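Local coordinates for uncharacterized protein (Pyrococcus abyssi, PDB 5IFF), which acts as a restriction DNA glycosylase, probably releasing adenine bases from its target sequence, and is bound here to nonspecific double-stranded DNA, at residues T22-V27 against I56-S61; K107-E112 against V127-K132; I141-K146 against S156-C161. The protein carries 2 engineered substitutions. All coordinates share one frame; numbering follows the deposited sequence.

Contact 1. Residues T22-V27 against I56-S61; sequences TSKIAV and IAWQIS. Engineered in segment 22-27: Ala26 (natural residue Arg). Engineered in segment 56-61: Ala57 (natural residue Glu). With nucleotides of chain C.
Ile25 to Val27 pair antiparallel with Ile56 to Trp58, and the two strand axes come within 4.6 Å. Ala26 and Ala57 form the hydrogen-bonded pair, and both are engineered residues (natural Arg and Glu). Next to them, Gln59 N donates to Lys24 O over 2.7 Å.

Ile25, Ile56 and Trp58 share one face of the sheet, and Ile25 runs alongside each of the other two. CG1 of Ile25 sits 3.6 Å from CD1 of the Trp58 indole, and Ile25 CD1 lies over a face of that ring. Lys24 O lies at the ring edge. With chi1 at -58°, Ile25 turns CG2 away from its own N and against Ile56 CG2, 3.8 Å away. The indole NE1 bonds to Glu71.

Lys24 extends past Gln59 O and then bends at chi3 and chi4 (both -64°). NZ reaches two waters and Tyr70. One water links it to Gln59 O and Ser61 OG, the other to Gln59 OE1.

Before the strand, Thr22 OG1 accepts from Ile25 N over 3.2 Å, an ST motif. The turn presents Ser23 N to OP2 of DA12 of chain C at 3.0 Å.

Gln59 and Ile60 bind adenine in another structure of this protein. The water bridges from Lys24 are therefore consistent with a second-shell role in positioning Gln59. Ile25, Ile56 and Trp58 pack on Val14, Leu16 and Pro17 of strand 11-17, while the turn holds a DNA phosphate through Ser23 N.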
loop_
_atom_site.group_PDB
_atom_site.type_symbol
_atom_site.label_atom_id
_atom_site.label_comp_id
_atom_site.label_asym_id
_atom_site.label_seq_id
_atom_site.Cartn_x
_atom_site.Cartn_y
_atom_site.Cartn_z
ATOM N N THR A 22 3.508 14.324 3.437
ATOM C CA THR A 22 3.718 12.892 3.620
ATOM C C THR A 22 4.066 12.760 5.079
ATOM O O THR A 22 4.338 13.761 5.739
ATOM C CB THR A 22 4.883 12.348 2.755
ATOM O OG1 THR A 22 6.098 13.011 3.144
ATOM C CG2 THR A 22 4.618 12.528 1.278
ATOM N N SER A 23 4.193 11.529 5.551
ATOM C CA SER A 23 4.690 11.308 6.901
ATOM C C SER A 23 6.124 11.834 7.084
ATOM O O SER A 23 6.535 12.210 8.191
ATOM C CB SER A 23 4.595 9.817 7.227
ATOM O OG SER A 23 5.335 9.087 6.273
ATOM N N LYS A 24 6.903 11.880 6.008
ATOM C CA LYS A 24 8.269 12.357 6.159
ATOM C C LYS A 24 8.333 13.901 6.329
ATOM O O LYS A 24 9.036 14.435 7.229
ATOM C CB LYS A 24 9.124 11.959 4.951
ATOM C CG LYS A 24 10.657 12.277 5.180
ATOM C CD LYS A 24 11.507 11.975 3.931
ATOM C CE LYS A 24 11.508 10.494 3.560
ATOM N NZ LYS A 24 12.153 9.706 4.651
ATOM N N ILE A 25 7.618 14.599 5.441
ATOM C CA ILE A 25 7.708 16.050 5.325
ATOM C C ILE A 25 6.292 16.590 5.112
ATOM O O ILE A 25 5.642 16.236 4.125
ATOM C CB ILE A 25 8.619 16.501 4.153
ATOM C CG1 ILE A 25 10.038 15.940 4.315
ATOM C CG2 ILE A 25 8.760 18.073 4.122
ATOM C CD1 ILE A 25 10.879 16.060 3.043
ATOM N N ALA A 26 5.830 17.438 6.028
ATOM C CA ALA A 26 4.511 18.086 5.869
ATOM C C ALA A 26 4.458 19.417 6.658
ATOM O O ALA A 26 5.093 19.584 7.712
ATOM C CB ALA A 26 3.377 17.167 6.323
ATOM N N VAL A 27 3.664 20.353 6.140
ATOM C CA VAL A 27 3.417 21.637 6.799
ATOM C C VAL A 27 2.435 21.379 7.938
ATOM O O VAL A 27 1.430 20.666 7.762
ATOM C CB VAL A 27 2.869 22.673 5.774
ATOM C CG1 VAL A 27 2.472 24.036 6.450
ATOM C CG2 VAL A 27 3.932 22.935 4.717
ATOM N N ILE A 56 7.429 23.661 8.847
ATOM C CA ILE A 56 7.632 22.412 8.102
ATOM C C ILE A 56 8.111 21.371 9.101
ATOM O O ILE A 56 9.180 21.556 9.703
ATOM C CB ILE A 56 8.706 22.532 6.991
ATOM C CG1 ILE A 56 8.283 23.530 5.920
ATOM C CG2 ILE A 56 8.909 21.153 6.343
ATOM C CD1 ILE A 56 9.454 23.970 5.096
ATOM N N ALA A 57 7.316 20.327 9.285
ATOM C CA ALA A 57 7.638 19.218 10.158
ATOM C C ALA A 57 8.313 18.112 9.357
ATOM O O ALA A 57 7.697 17.520 8.482
ATOM C CB ALA A 57 6.357 18.685 10.827
ATOM N N TRP A 58 9.556 17.805 9.715
ATOM C CA TRP A 58 10.370 16.901 8.964
ATOM C C TRP A 58 10.821 15.789 9.904
ATOM O O TRP A 58 11.583 16.045 10.878
ATOM C CB TRP A 58 11.553 17.648 8.406
ATOM C CG TRP A 58 12.519 16.851 7.522
ATOM C CD1 TRP A 58 12.374 15.560 7.027
ATOM C CD2 TRP A 58 13.799 17.335 7.020
ATOM N NE1 TRP A 58 13.473 15.248 6.241
ATOM C CE2 TRP A 58 14.335 16.293 6.219
ATOM C CE3 TRP A 58 14.488 18.541 7.153
ATOM C CZ2 TRP A 58 15.586 16.434 5.577
ATOM C CZ3 TRP A 58 15.745 18.672 6.515
ATOM C CH2 TRP A 58 16.271 17.618 5.736
ATOM N N GLN A 59 10.331 14.596 9.637
ATOM C CA GLN A 59 10.777 13.407 10.355
ATOM C C GLN A 59 12.063 13.000 9.695
ATOM O O GLN A 59 12.050 12.315 8.648
ATOM C CB GLN A 59 9.719 12.280 10.305
ATOM C CG GLN A 59 10.043 11.158 11.227
ATOM C CD GLN A 59 10.658 10.001 10.480
ATOM O OE1 GLN A 59 10.010 9.385 9.636
ATOM N NE2 GLN A 59 11.931 9.718 10.760
ATOM N N ILE A 60 13.167 13.420 10.300
ATOM C CA ILE A 60 14.449 13.395 9.634
ATOM C C ILE A 60 15.242 12.117 10.003
ATOM O O ILE A 60 15.064 11.542 11.088
ATOM C CB ILE A 60 15.254 14.653 9.973
ATOM C CG1 ILE A 60 16.474 14.791 9.060
ATOM C CG2 ILE A 60 15.659 14.665 11.474
ATOM C CD1 ILE A 60 17.185 16.176 9.232
ATOM N N SER A 61 16.078 11.661 9.070
ATOM C CA SER A 61 16.821 10.392 9.241
ATOM C C SER A 61 18.320 10.664 9.080
ATOM O O SER A 61 18.698 11.765 8.676
ATOM C CB SER A 61 16.376 9.338 8.207
ATOM O OG SER A 61 15.019 9.008 8.361
ATOM P P DA C 12 5.200 8.484 3.227
ATOM O OP1 DA C 12 6.536 9.114 3.390
ATOM O OP2 DA C 12 3.977 9.122 3.812
ATOM O "O5'" DA C 12 4.935 8.349 1.682
ATOM C "C5'" DA C 12 5.757 7.444 0.893
ATOM C "C4'" DA C 12 5.367 7.514 -0.551
ATOM O "O4'" DA C 12 4.179 6.716 -0.786
ATOM C "C3'" DA C 12 5.019 8.920 -1.065
ATOM O "O3'" DA C 12 5.488 9.016 -2.354
ATOM C "C2'" DA C 12 3.478 8.954 -1.049
ATOM C "C1'" DA C 12 3.138 7.505 -1.377
ATOM N N9 DA C 12 1.882 7.018 -0.815
ATOM C C8 DA C 12 1.453 7.145 0.489
ATOM N N7 DA C 12 0.324 6.498 0.724
ATOM C C5 DA C 12 0.029 5.851 -0.476
ATOM C C6 DA C 12 -1.049 5.000 -0.900
ATOM N N6 DA C 12 -2.041 4.618 -0.107
ATOM N N1 DA C 12 -1.049 4.555 -2.183
ATOM C C2 DA C 12 -0.018 4.885 -2.968
ATOM N N3 DA C 12 1.040 5.669 -2.680
ATOM C C4 DA C 12 0.996 6.134 -1.421
HETATM O O HOH W 1 6.419 15.084 9.311
HETATM O O HOH W 2 13.495 10.851 6.929
HETATM O O HOH W 3 10.284 9.362 6.732
#

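Contact 2. Residues K107-E112 against V127-K132; sequences KGIRRE and VYPVAK
Ile109 lies over one face of the Tyr128 ring, and the two side chains meet at a slant. CG2 sits over the middle of the ring, 4.3 Å above its plane. CG1 is over the same face but off-centre, 4.0 Å from the ring centroid and 28° off the ring normal, a CH-pi contact. Beyond it, CD1 comes within 3.5 Å of Tyr128 CE2. A chi1 of -70°, with CG1 opposite the carbonyl carbon, is what brings CG1 to the ring.

Arg110 takes the other side of the strand. Val127 CG1 sits over one face of its guanidinium, away from the centre of the group. At the edge of the same group, NE and NH2 both donate to Glu112 OE2, at 2.8 Å and 2.7 Å. The grip is side-on and holds the guanidinium flat above Val127. NH1 has a salt bridge to Glu125 of the second subunit.

Between these side chains, Arg110 and Val127 form an antiparallel hydrogen-bonded pair. Val127 N donates to Arg110 O over 2.8 Å. Strand 110-114 thereby joins strand 121-134, at one end of the large antiparallel sheet. Tyr128 and Val130 to Lys132 also pair with a strand of the second subunit, so the sheet continues across the interface. Tyr128 meets the ring of Tyr128 of the second subunit there.

Gly108 leaves the helix with positive phi. Its O atom lies 3.0 Å from Pro129 CD. Lys107 and Pro129 pass one another head to tail, with Lys107 CB 4.0 Å from Pro129 CG. Lys107 NZ bridges to Glu116 of the second subunit.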
loop_
_atom_site.group_PDB
_atom_site.type_symbol
_atom_site.label_atom_id
_atom_site.label_comp_id
_atom_site.label_asym_id
_atom_site.label_seq_id
_atom_site.Cartn_x
_atom_site.Cartn_y
_atom_site.Cartn_z
ATOM N N LYS A 107 12.151 5.486 28.959
ATOM C CA LYS A 107 11.025 6.010 29.706
ATOM C C LYS A 107 9.777 5.236 29.370
ATOM O O LYS A 107 8.984 4.906 30.243
ATOM C CB LYS A 107 10.816 7.491 29.403
ATOM C CG LYS A 107 11.781 8.382 30.117
ATOM C CD LYS A 107 11.644 9.822 29.673
ATOM C CE LYS A 107 10.744 10.593 30.623
ATOM N NZ LYS A 107 11.374 10.796 31.966
ATOM N N GLY A 108 9.616 4.943 28.095
ATOM C CA GLY A 108 8.501 4.133 27.645
ATOM C C GLY A 108 7.187 4.877 27.769
ATOM O O GLY A 108 7.153 6.106 27.803
ATOM N N ILE A 109 6.111 4.106 27.872
ATOM C CA ILE A 109 4.744 4.604 27.912
ATOM C C ILE A 109 4.036 4.069 29.153
ATOM O O ILE A 109 4.098 2.874 29.411
ATOM C CB ILE A 109 4.013 4.164 26.642
ATOM C CG1 ILE A 109 4.579 4.936 25.444
ATOM C CG2 ILE A 109 2.523 4.345 26.782
ATOM C CD1 ILE A 109 4.791 4.118 24.169
ATOM N N ARG A 110 3.394 4.924 29.946
ATOM C CA ARG A 110 2.678 4.422 31.127
ATOM C C ARG A 110 1.149 4.673 31.059
ATOM O O ARG A 110 0.694 5.628 30.430
ATOM C CB ARG A 110 3.262 5.043 32.397
ATOM C CG ARG A 110 2.971 6.524 32.600
ATOM C CD ARG A 110 3.651 7.036 33.867
ATOM N NE ARG A 110 3.117 8.322 34.326
ATOM C CZ ARG A 110 3.628 9.509 34.005
ATOM N NH1 ARG A 110 4.687 9.577 33.213
ATOM N NH2 ARG A 110 3.079 10.628 34.472
ATOM N N ARG A 111 0.360 3.805 31.691
ATOM C CA ARG A 111 -1.080 4.038 31.755
ATOM C C ARG A 111 -1.448 4.430 33.174
ATOM O O ARG A 111 -1.111 3.728 34.122
ATOM C CB ARG A 111 -1.878 2.813 31.309
ATOM C CG ARG A 111 -3.408 3.040 31.399
ATOM C CD ARG A 111 -4.214 1.801 31.103
ATOM N NE ARG A 111 -4.068 1.292 29.737
ATOM C CZ ARG A 111 -4.503 1.912 28.647
ATOM N NH1 ARG A 111 -4.349 1.366 27.449
ATOM N NH2 ARG A 111 -5.089 3.089 28.753
ATOM N N GLU A 112 -2.114 5.571 33.318
ATOM C CA GLU A 112 -2.503 6.067 34.628
ATOM C C GLU A 112 -3.991 5.926 34.796
ATOM O O GLU A 112 -4.755 6.184 33.866
ATOM C CB GLU A 112 -2.103 7.530 34.818
ATOM C CG GLU A 112 -0.595 7.789 34.891
ATOM C CD GLU A 112 -0.267 9.191 35.407
ATOM O OE1 GLU A 112 -1.210 9.974 35.664
ATOM O OE2 GLU A 112 0.932 9.514 35.557
ATOM N N VAL A 127 0.249 7.695 28.555
ATOM C CA VAL A 127 1.112 8.865 28.689
ATOM C C VAL A 127 2.434 8.611 27.952
ATOM O O VAL A 127 3.174 7.695 28.314
ATOM C CB VAL A 127 1.400 9.221 30.183
ATOM C CG1 VAL A 127 2.045 10.585 30.293
ATOM C CG2 VAL A 127 0.112 9.177 31.029
ATOM N N TYR A 128 2.670 9.391 26.900
ATOM C CA TYR A 128 3.842 9.254 26.027
ATOM C C TYR A 128 4.862 10.364 26.294
ATOM O O TYR A 128 4.507 11.544 26.275
ATOM C CB TYR A 128 3.441 9.330 24.562
ATOM C CG TYR A 128 2.628 8.184 24.040
ATOM C CD1 TYR A 128 1.292 8.012 24.419
ATOM C CD2 TYR A 128 3.179 7.282 23.138
ATOM C CE1 TYR A 128 0.546 6.955 23.931
ATOM C CE2 TYR A 128 2.436 6.227 22.642
ATOM C CZ TYR A 128 1.118 6.075 23.041
ATOM O OH TYR A 128 0.387 5.029 22.540
ATOM N N PRO A 129 6.138 9.996 26.508
ATOM C CA PRO A 129 7.141 11.032 26.781
ATOM C C PRO A 129 7.581 11.711 25.479
ATOM O O PRO A 129 7.750 11.040 24.449
ATOM C CB PRO A 129 8.292 10.238 27.417
ATOM C CG PRO A 129 8.267 8.951 26.628
ATOM C CD PRO A 129 6.759 8.673 26.354
ATOM N N VAL A 130 7.749 13.029 25.525
ATOM C CA VAL A 130 8.245 13.799 24.403
ATOM C C VAL A 130 9.445 14.648 24.836
ATOM O O VAL A 130 9.385 15.328 25.854
ATOM C CB VAL A 130 7.134 14.698 23.857
ATOM C CG1 VAL A 130 7.629 15.613 22.757
ATOM C CG2 VAL A 130 5.958 13.829 23.345
ATOM N N ALA A 131 10.545 14.580 24.088
ATOM C CA ALA A 131 11.683 15.471 24.380
ATOM C C ALA A 131 11.648 16.591 23.367
ATOM O O ALA A 131 11.462 16.342 22.173
ATOM C CB ALA A 131 13.036 14.712 24.304
ATOM N N LYS A 132 11.867 17.828 23.797
ATOM C CA LYS A 132 11.756 18.915 22.831
ATOM C C LYS A 132 12.743 20.061 23.165
ATOM O O LYS A 132 12.943 20.381 24.325
ATOM C CB LYS A 132 10.294 19.413 22.793
ATOM C CG LYS A 132 9.991 20.530 21.818
ATOM C CD LYS A 132 8.517 21.033 21.969
ATOM C CE LYS A 132 8.400 22.502 21.584
ATOM N NZ LYS A 132 7.010 23.045 21.369
#

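Contact 3. Residues I141-K146 against S156-C161; sequences IGIVLK and SMVYVC
The Tyr159 ring is approached obliquely by Val144 CG2, which lies 3.8 Å from CE1. The two side chains cross at about a right angle. Gln59, a residue that binds adenine in another structure of this protein, packs its CB against CE2 of the same ring.

The two strands, 140-147 and 154-163, form a beta hairpin. Gly142 with Tyr159 and Val144 with Met157 are the hydrogen-bonded pairs, each with two backbone bonds. Gly142 N is 2.9 Å from Tyr159 O, and Val144 N is 3.0 Å from Met157 O. Having no side chain, Gly142 presents only backbone beside Tyr159.

The opposite face carries Ile141, Ile143, Leu145, Ser156 and Val158. Ile143 and Val158 point the same way, with their CG2 atoms 4.1 Å apart. Helix 188-201 covers this face through Ala197, Phe198, Ile200 and Ala201, and Phe198 packs against the Val158 side chain. Val158 also binds adenine in another structure, so this strand probably borders the base site.

Ser156 OG stands between its backbone N and carbonyl carbon (chi1 47°), where it bonds to Glu105 OE2. Ser156 CB touches Leu145 CD2, at 3.8 Å.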
loop_
_atom_site.group_PDB
_atom_site.type_symbol
_atom_site.label_atom_id
_atom_site.label_comp_id
_atom_site.label_asym_id
_atom_site.label_seq_id
_atom_site.Cartn_x
_atom_site.Cartn_y
_atom_site.Cartn_z
ATOM N N ILE A 141 13.292 21.017 17.865
ATOM C CA ILE A 141 13.780 19.642 17.643
ATOM C C ILE A 141 13.031 18.788 18.621
ATOM O O ILE A 141 13.092 19.068 19.819
ATOM C CB ILE A 141 15.273 19.494 17.889
ATOM C CG1 ILE A 141 16.064 20.312 16.876
ATOM C CG2 ILE A 141 15.703 17.945 17.859
ATOM C CD1 ILE A 141 16.568 21.676 17.471
ATOM N N GLY A 142 12.278 17.800 18.124
ATOM C CA GLY A 142 11.458 16.975 18.992
ATOM C C GLY A 142 11.803 15.466 18.887
ATOM O O GLY A 142 12.203 14.997 17.827
ATOM N N ILE A 143 11.582 14.712 19.969
ATOM C CA ILE A 143 11.746 13.258 19.920
ATOM C C ILE A 143 10.506 12.616 20.512
ATOM O O ILE A 143 10.053 12.979 21.594
ATOM C CB ILE A 143 12.992 12.776 20.679
ATOM C CG1 ILE A 143 14.168 13.739 20.413
ATOM C CG2 ILE A 143 13.352 11.292 20.294
ATOM C CD1 ILE A 143 15.231 13.731 21.491
ATOM N N VAL A 144 9.894 11.722 19.768
ATOM C CA VAL A 144 8.649 11.125 20.263
ATOM C C VAL A 144 8.785 9.608 20.147
ATOM O O VAL A 144 9.733 9.116 19.515
ATOM C CB VAL A 144 7.445 11.597 19.461
ATOM C CG1 VAL A 144 7.245 13.109 19.649
ATOM C CG2 VAL A 144 7.686 11.288 17.993
ATOM N N LEU A 145 7.860 8.895 20.767
ATOM C CA LEU A 145 7.860 7.438 20.735
ATOM C C LEU A 145 6.657 6.929 19.961
ATOM O O LEU A 145 5.591 7.572 19.948
ATOM C CB LEU A 145 7.837 6.850 22.142
ATOM C CG LEU A 145 9.046 7.196 23.016
ATOM C CD1 LEU A 145 8.911 6.380 24.312
ATOM C CD2 LEU A 145 10.397 6.963 22.325
ATOM N N LYS A 146 6.851 5.778 19.317
ATOM C CA LYS A 146 5.774 5.018 18.672
ATOM C C LYS A 146 5.915 3.540 19.053
ATOM O O LYS A 146 7.027 3.046 19.243
ATOM C CB LYS A 146 5.813 5.199 17.149
ATOM C CG LYS A 146 4.572 4.674 16.424
ATOM C CD LYS A 146 4.093 5.682 15.354
ATOM C CE LYS A 146 2.661 5.410 14.906
ATOM N NZ LYS A 146 2.181 6.493 14.007
ATOM N N SER A 156 11.862 5.292 18.541
ATOM C CA SER A 156 11.946 6.740 18.749
ATOM C C SER A 156 12.050 7.433 17.408
ATOM O O SER A 156 12.736 6.942 16.515
ATOM C CB SER A 156 13.147 7.109 19.640
ATOM O OG SER A 156 14.279 6.390 19.152
ATOM N N MET A 157 11.403 8.596 17.248
ATOM C CA MET A 157 11.525 9.321 15.981
ATOM C C MET A 157 11.940 10.748 16.266
ATOM O O MET A 157 11.450 11.342 17.207
ATOM C CB MET A 157 10.200 9.315 15.200
ATOM C CG MET A 157 9.760 7.852 14.747
ATOM S SD MET A 157 8.791 7.868 13.233
ATOM C CE MET A 157 7.366 8.802 13.778
ATOM N N VAL A 158 12.846 11.294 15.458
ATOM C CA VAL A 158 13.290 12.656 15.658
ATOM C C VAL A 158 12.700 13.544 14.559
ATOM O O VAL A 158 12.656 13.134 13.385
ATOM C CB VAL A 158 14.844 12.757 15.654
ATOM C CG1 VAL A 158 15.298 14.277 15.728
ATOM C CG2 VAL A 158 15.423 11.953 16.833
ATOM N N TYR A 159 12.246 14.739 14.938
ATOM C CA TYR A 159 11.573 15.667 14.035
ATOM C C TYR A 159 12.289 16.978 14.170
ATOM O O TYR A 159 12.716 17.343 15.289
ATOM C CB TYR A 159 10.099 15.926 14.412
ATOM C CG TYR A 159 9.153 14.814 14.050
ATOM C CD1 TYR A 159 9.095 13.665 14.825
ATOM C CD2 TYR A 159 8.302 14.925 12.950
ATOM C CE1 TYR A 159 8.228 12.631 14.495
ATOM C CE2 TYR A 159 7.433 13.910 12.619
ATOM C CZ TYR A 159 7.398 12.771 13.399
ATOM O OH TYR A 159 6.558 11.763 13.076
ATOM N N VAL A 160 12.411 17.708 13.073
ATOM C CA VAL A 160 12.734 19.150 13.212
ATOM C C VAL A 160 11.532 19.912 12.632
ATOM O O VAL A 160 10.975 19.520 11.599
ATOM C CB VAL A 160 14.054 19.538 12.505
ATOM C CG1 VAL A 160 14.002 19.106 11.065
ATOM C CG2 VAL A 160 14.309 21.039 12.603
ATOM N N CYS A 161 11.097 20.957 13.322
ATOM C CA CYS A 161 9.971 21.768 12.875
ATOM C C CYS A 161 10.565 23.132 12.513
ATOM O O CYS A 161 11.071 23.825 13.394
ATOM C CB CYS A 161 8.924 21.944 13.970
ATOM S SG CYS A 161 8.072 20.338 14.288
#

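From the N terminus, contact 1 closes first and ties strand 25-29 to strand 54-59 across a mostly irregular loop. Contact 2 follows, joining the end of helix 104-107 and strand 110-114 to strand 121-134. Contact 3 then closes the hairpin of strands 140-147 and 154-163. The three lie in series, and none nests within or crosses another. In space, contact 3 is the middle piece of one antiparallel sheet. Strand 54-59 bonds to it through Trp58 O and Val160 N, and strand 121-134 through Ala131 O and Ile143 N. Contacts 1 and 2 do not touch; their nearest atoms are about 11 Å apart. Contact 1 faces the DNA, contact 2 the second subunit.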